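Local coordinates for protein pseudoalteromonas arctica PAMC 21717 (Pseudoalteromonas arctica, PDB 5YL7) that probably cleaves peptide bonds as a cold-active, calcium-binding serine protease of the subtilase family, secured by disulfides, at residues A67-G71 with G72-D76; T181-N184 with A185-A189. All coordinates share one frame; numbering follows the deposited sequence.

Interaction 1: A67-G71 with G72-D76; sequences ANDGG and GRDSD. With CA (calcium ion), chain D; CA (calcium ion), chain E.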
loop_
_atom_site.group_PDB
_atom_site.type_symbol
_atom_site.label_atom_id
_atom_site.label_comp_id
_atom_site.label_asym_id
_atom_site.label_seq_id
_atom_site.Cartn_x
_atom_site.Cartn_y
_atom_site.Cartn_z
ATOM N N ALA A 67 -13.099 9.771 -12.635
ATOM C CA ALA A 67 -12.320 8.831 -13.411
ATOM C C ALA A 67 -11.307 9.555 -14.298
ATOM O O ALA A 67 -10.181 9.080 -14.471
ATOM C CB ALA A 67 -13.203 8.012 -14.311
ATOM N N ASN A 68 -11.672 10.657 -14.964
ATOM C CA ASN A 68 -10.768 11.475 -15.712
ATOM C C ASN A 68 -10.132 10.656 -16.791
ATOM O O ASN A 68 -8.966 10.939 -17.135
ATOM C CB ASN A 68 -9.701 12.122 -14.806
ATOM C CG ASN A 68 -8.855 13.161 -15.495
ATOM O OD1 ASN A 68 -9.355 13.907 -16.360
ATOM N ND2 ASN A 68 -7.573 13.222 -15.202
ATOM N N ASP A 69 -10.828 9.735 -17.423
ATOM C CA ASP A 69 -10.288 8.885 -18.484
ATOM C C ASP A 69 -11.287 8.634 -19.612
ATOM O O ASP A 69 -11.020 7.823 -20.460
ATOM C CB ASP A 69 -9.793 7.555 -17.886
ATOM C CG ASP A 69 -10.875 6.689 -17.362
ATOM O OD1 ASP A 69 -12.072 7.100 -17.423
ATOM O OD2 ASP A 69 -10.585 5.499 -16.961
ATOM N N GLY A 70 -12.386 9.358 -19.600
ATOM C CA GLY A 70 -13.320 9.318 -20.735
ATOM C C GLY A 70 -14.483 8.414 -20.521
ATOM O O GLY A 70 -15.431 8.427 -21.380
ATOM N N GLY A 71 -14.638 7.660 -19.437
ATOM C CA GLY A 71 -15.738 6.767 -19.232
ATOM C C GLY A 71 -15.714 6.175 -17.873
ATOM O O GLY A 71 -14.837 6.440 -17.006
ATOM N N GLY A 72 -16.720 5.386 -17.617
ATOM C CA GLY A 72 -16.893 4.632 -16.368
ATOM C C GLY A 72 -15.998 3.477 -16.223
ATOM O O GLY A 72 -14.837 3.478 -16.692
ATOM N N ARG A 73 -16.441 2.425 -15.591
ATOM C CA ARG A 73 -15.585 1.289 -15.297
ATOM C C ARG A 73 -14.949 0.761 -16.527
ATOM O O ARG A 73 -15.590 0.619 -17.578
ATOM C CB ARG A 73 -16.315 0.236 -14.414
ATOM C CG ARG A 73 -16.720 0.796 -13.067
ATOM C CD ARG A 73 -17.299 -0.354 -12.199
ATOM N NE ARG A 73 -17.482 0.108 -10.844
ATOM C CZ ARG A 73 -18.085 -0.598 -9.875
ATOM N NH1 ARG A 73 -18.569 -1.792 -10.156
ATOM N NH2 ARG A 73 -18.068 -0.102 -8.696
ATOM N N ASP A 74 -13.709 0.325 -16.433
ATOM C CA ASP A 74 -12.987 -0.129 -17.596
ATOM C C ASP A 74 -11.798 -0.957 -17.242
ATOM O O ASP A 74 -11.346 -0.923 -16.065
ATOM C CB ASP A 74 -12.536 1.045 -18.471
ATOM C CG ASP A 74 -11.449 1.898 -17.816
ATOM O OD1 ASP A 74 -10.251 1.538 -18.033
ATOM O OD2 ASP A 74 -11.717 2.870 -17.125
ATOM N N SER A 75 -11.177 -1.662 -18.149
ATOM C CA SER A 75 -10.116 -2.593 -17.850
ATOM C C SER A 75 -8.714 -1.949 -17.700
ATOM O O SER A 75 -7.827 -2.694 -17.341
ATOM C CB SER A 75 -10.052 -3.782 -18.811
ATOM O OG SER A 75 -9.650 -3.278 -20.041
ATOM N N ASP A 76 -8.583 -0.656 -17.949
ATOM C CA ASP A 76 -7.226 -0.033 -17.897
ATOM C C ASP A 76 -7.129 0.747 -16.595
ATOM O O ASP A 76 -7.702 1.802 -16.412
ATOM C CB ASP A 76 -7.091 0.867 -19.111
ATOM C CG ASP A 76 -5.758 1.449 -19.215
ATOM O OD1 ASP A 76 -4.911 1.329 -18.311
ATOM O OD2 ASP A 76 -5.389 1.997 -20.302
HETATM CA CA CA D . -12.985 4.861 -16.899
HETATM CA CA CA E . -9.281 3.562 -16.895
HETATM O O HOH W 1 -12.995 4.704 -14.553
HETATM O O HOH W 2 -13.339 4.642 -19.201
HETATM O O HOH W 3 -8.981 4.030 -19.188
HETATM O O HOH W 4 -7.338 4.877 -16.706
#
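Asp69 and Asp74 both turn CG between their backbone N and carbonyl carbon (chi1 68° and 69°), which brings two carboxylates, five residues apart along the chain, onto the same pair of calcium ions. Each carboxylate chelates one ion through both oxygens and bridges to the other through OD2. Asp69 OD1 lies 2.5 Å from the calcium ion of chain D, and its OD2 reaches the calcium ion of chain E at 2.3 Å; Asp74 does the reverse, clasping the chain E ion. The bridging oxygens, Asp69 OD2 and Asp74 OD2, stand 2.9 Å apart, a closeness that the two cations probably pay for. Gly71 O and Gly72 O add two backbone ligands to the chain D ion, and waters 1 and 2 complete its seven. Gly70 has a positive phi of 98° that suits glycine, since a side chain would jam against the preceding carbonyl. An Asx turn, Asp76 N to Asp74 OD1 at 2.8 Å, helps fix the Asp74 carboxylate and presents Asp76 O to the chain E ion. Asp59, on outermost strand 58-59 of the parallel sheet, also binds that ion, and this surface loop runs from helix 64-67 toward helix 100-109.

Interaction 2: T181-N184 with A185-A189; sequences TTQN and AINTA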
loop_
_atom_site.group_PDB
_atom_site.type_symbol
_atom_site.label_atom_id
_atom_site.label_comp_id
_atom_site.label_asym_id
_atom_site.label_seq_id
_atom_site.Cartn_x
_atom_site.Cartn_y
_atom_site.Cartn_z
ATOM N N THR A 181 -21.137 -1.691 3.559
ATOM C CA THR A 181 -20.725 -2.033 2.197
ATOM C C THR A 181 -19.219 -2.435 2.278
ATOM O O THR A 181 -18.827 -3.393 1.655
ATOM C CB THR A 181 -20.882 -0.800 1.315
ATOM O OG1 THR A 181 -22.294 -0.476 1.272
ATOM C CG2 THR A 181 -20.412 -1.007 -0.122
ATOM N N THR A 182 -18.408 -1.655 2.986
ATOM C CA THR A 182 -16.996 -1.950 3.077
ATOM C C THR A 182 -16.746 -3.252 3.866
ATOM O O THR A 182 -15.960 -4.075 3.423
ATOM C CB THR A 182 -16.235 -0.800 3.696
ATOM O OG1 THR A 182 -16.580 0.404 2.949
ATOM C CG2 THR A 182 -14.763 -1.020 3.677
ATOM N N GLN A 183 -17.367 -3.422 5.019
ATOM C CA GLN A 183 -17.156 -4.623 5.807
ATOM C C GLN A 183 -17.602 -5.838 5.032
ATOM O O GLN A 183 -16.930 -6.867 5.083
ATOM C CB GLN A 183 -17.903 -4.521 7.134
ATOM C CG GLN A 183 -17.606 -5.670 8.069
ATOM C CD GLN A 183 -16.161 -5.652 8.536
ATOM O OE1 GLN A 183 -15.751 -4.699 9.297
ATOM N NE2 GLN A 183 -15.350 -6.612 8.167
ATOM N N ASN A 184 -18.689 -5.752 4.314
ATOM C CA ASN A 184 -19.144 -6.889 3.477
ATOM C C ASN A 184 -18.094 -7.320 2.474
ATOM O O ASN A 184 -17.805 -8.490 2.241
ATOM C CB ASN A 184 -20.472 -6.563 2.752
ATOM C CG ASN A 184 -21.691 -6.556 3.619
ATOM O OD1 ASN A 184 -21.706 -7.103 4.697
ATOM N ND2 ASN A 184 -22.698 -5.884 3.126
ATOM N N ALA A 185 -17.505 -6.294 1.831
ATOM C CA ALA A 185 -16.440 -6.565 0.837
ATOM C C ALA A 185 -15.198 -7.234 1.457
ATOM O O ALA A 185 -14.639 -8.190 0.925
ATOM C CB ALA A 185 -16.118 -5.288 0.105
ATOM N N ILE A 186 -14.760 -6.675 2.610
ATOM C CA ILE A 186 -13.677 -7.237 3.360
ATOM C C ILE A 186 -13.952 -8.692 3.748
ATOM O O ILE A 186 -13.075 -9.539 3.652
ATOM C CB ILE A 186 -13.346 -6.370 4.554
ATOM C CG1 ILE A 186 -12.774 -5.036 4.041
ATOM C CG2 ILE A 186 -12.422 -7.035 5.566
ATOM C CD1 ILE A 186 -12.676 -4.011 5.151
ATOM N N ASN A 187 -15.193 -8.950 4.237
ATOM C CA ASN A 187 -15.528 -10.320 4.611
ATOM C C ASN A 187 -15.418 -11.265 3.402
ATOM O O ASN A 187 -14.935 -12.355 3.586
ATOM C CB ASN A 187 -16.924 -10.344 5.196
ATOM C CG ASN A 187 -17.108 -9.650 6.536
ATOM O OD1 ASN A 187 -16.134 -9.343 7.215
ATOM N ND2 ASN A 187 -18.380 -9.403 6.901
ATOM N N THR A 188 -15.887 -10.828 2.282
ATOM C CA THR A 188 -15.775 -11.569 1.039
ATOM C C THR A 188 -14.290 -11.832 0.697
ATOM O O THR A 188 -13.857 -12.976 0.431
ATOM C CB THR A 188 -16.437 -10.892 -0.132
ATOM O OG1 THR A 188 -17.872 -10.964 0.101
ATOM C CG2 THR A 188 -16.135 -11.487 -1.461
ATOM N N ALA A 189 -13.466 -10.769 0.732
ATOM C CA ALA A 189 -12.031 -10.976 0.397
ATOM C C ALA A 189 -11.375 -11.978 1.336
ATOM O O ALA A 189 -10.653 -12.914 0.915
ATOM C CB ALA A 189 -11.317 -9.636 0.476
HETATM O O HOH W 5 -20.597 -9.546 5.229
HETATM O O HOH W 6 -19.719 -10.633 1.851
#
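Two turns of helix 180-191 carry this contact, in which residues four apart join through the regular backbone bonds of an alpha-helix and through one amide pair on its flank. Ile186 N donates to Thr182 O at 3.0 Å and Asn187 N to Gln183 O at 2.8 Å, with equivalent bonds before and after. Outside the backbone, Gln183 NE2 gives a hydrogen to Asn187 OD1 at 3.0 Å. The donor stands above the carbonyl plane of Asn187, 43° out of it, and the two amide planes are turned 32° apart. Gln183 reaches this place because CG is anti to the backbone N (chi1 -174°) and the chain then bends at chi2, folding the amide along the helix; OE1 is taken by the backbone N of Asn216. With an alanine here, Asn187 OD1 is likely to lose this donor and the backbone N-H of Asn216 its acceptor. Asn187 ND2 faces water 5, which lies 2.8 Å away and in turn donates to Asn184 OD1, linking the polar residues of the exposed side. Water 6 similarly joins Asn184 O to Thr188 OG1. On another flank, Thr182 CG2 meets Ile186 CD1 at 3.9 Å, methyl against methyl, and both side chains touch Cys215, which is disulfide-bonded to Cys178. The small Ala185 permits close approach to Ala144 and Ile148, so the helix packs beside helix 140-150 and leads into strand 195-199 of the parallel sheet.

Interaction 1 comes first along the chain, in the loop between helices 64-67 and 100-109, and interaction 2 follows more than a hundred residues later on helix 180-191. Their centres lie 24 Å apart and their nearest atoms about 9 Å, without touching, yet both are part of the subtilase fold. Helix 140-150 touches both: Arg73 of the calcium loop forms salt bridges with its Asp142 and Asp145, while helix 180-191 packs along the same helix. Interaction 1 joins edge strand 58-59 of the seven-stranded parallel sheet through Asp59, whereas helix 180-191 leads into the interior strand 195-199. The two sites therefore share a common neighbour although they use different means, calcium ligation in one and helix packing in the other.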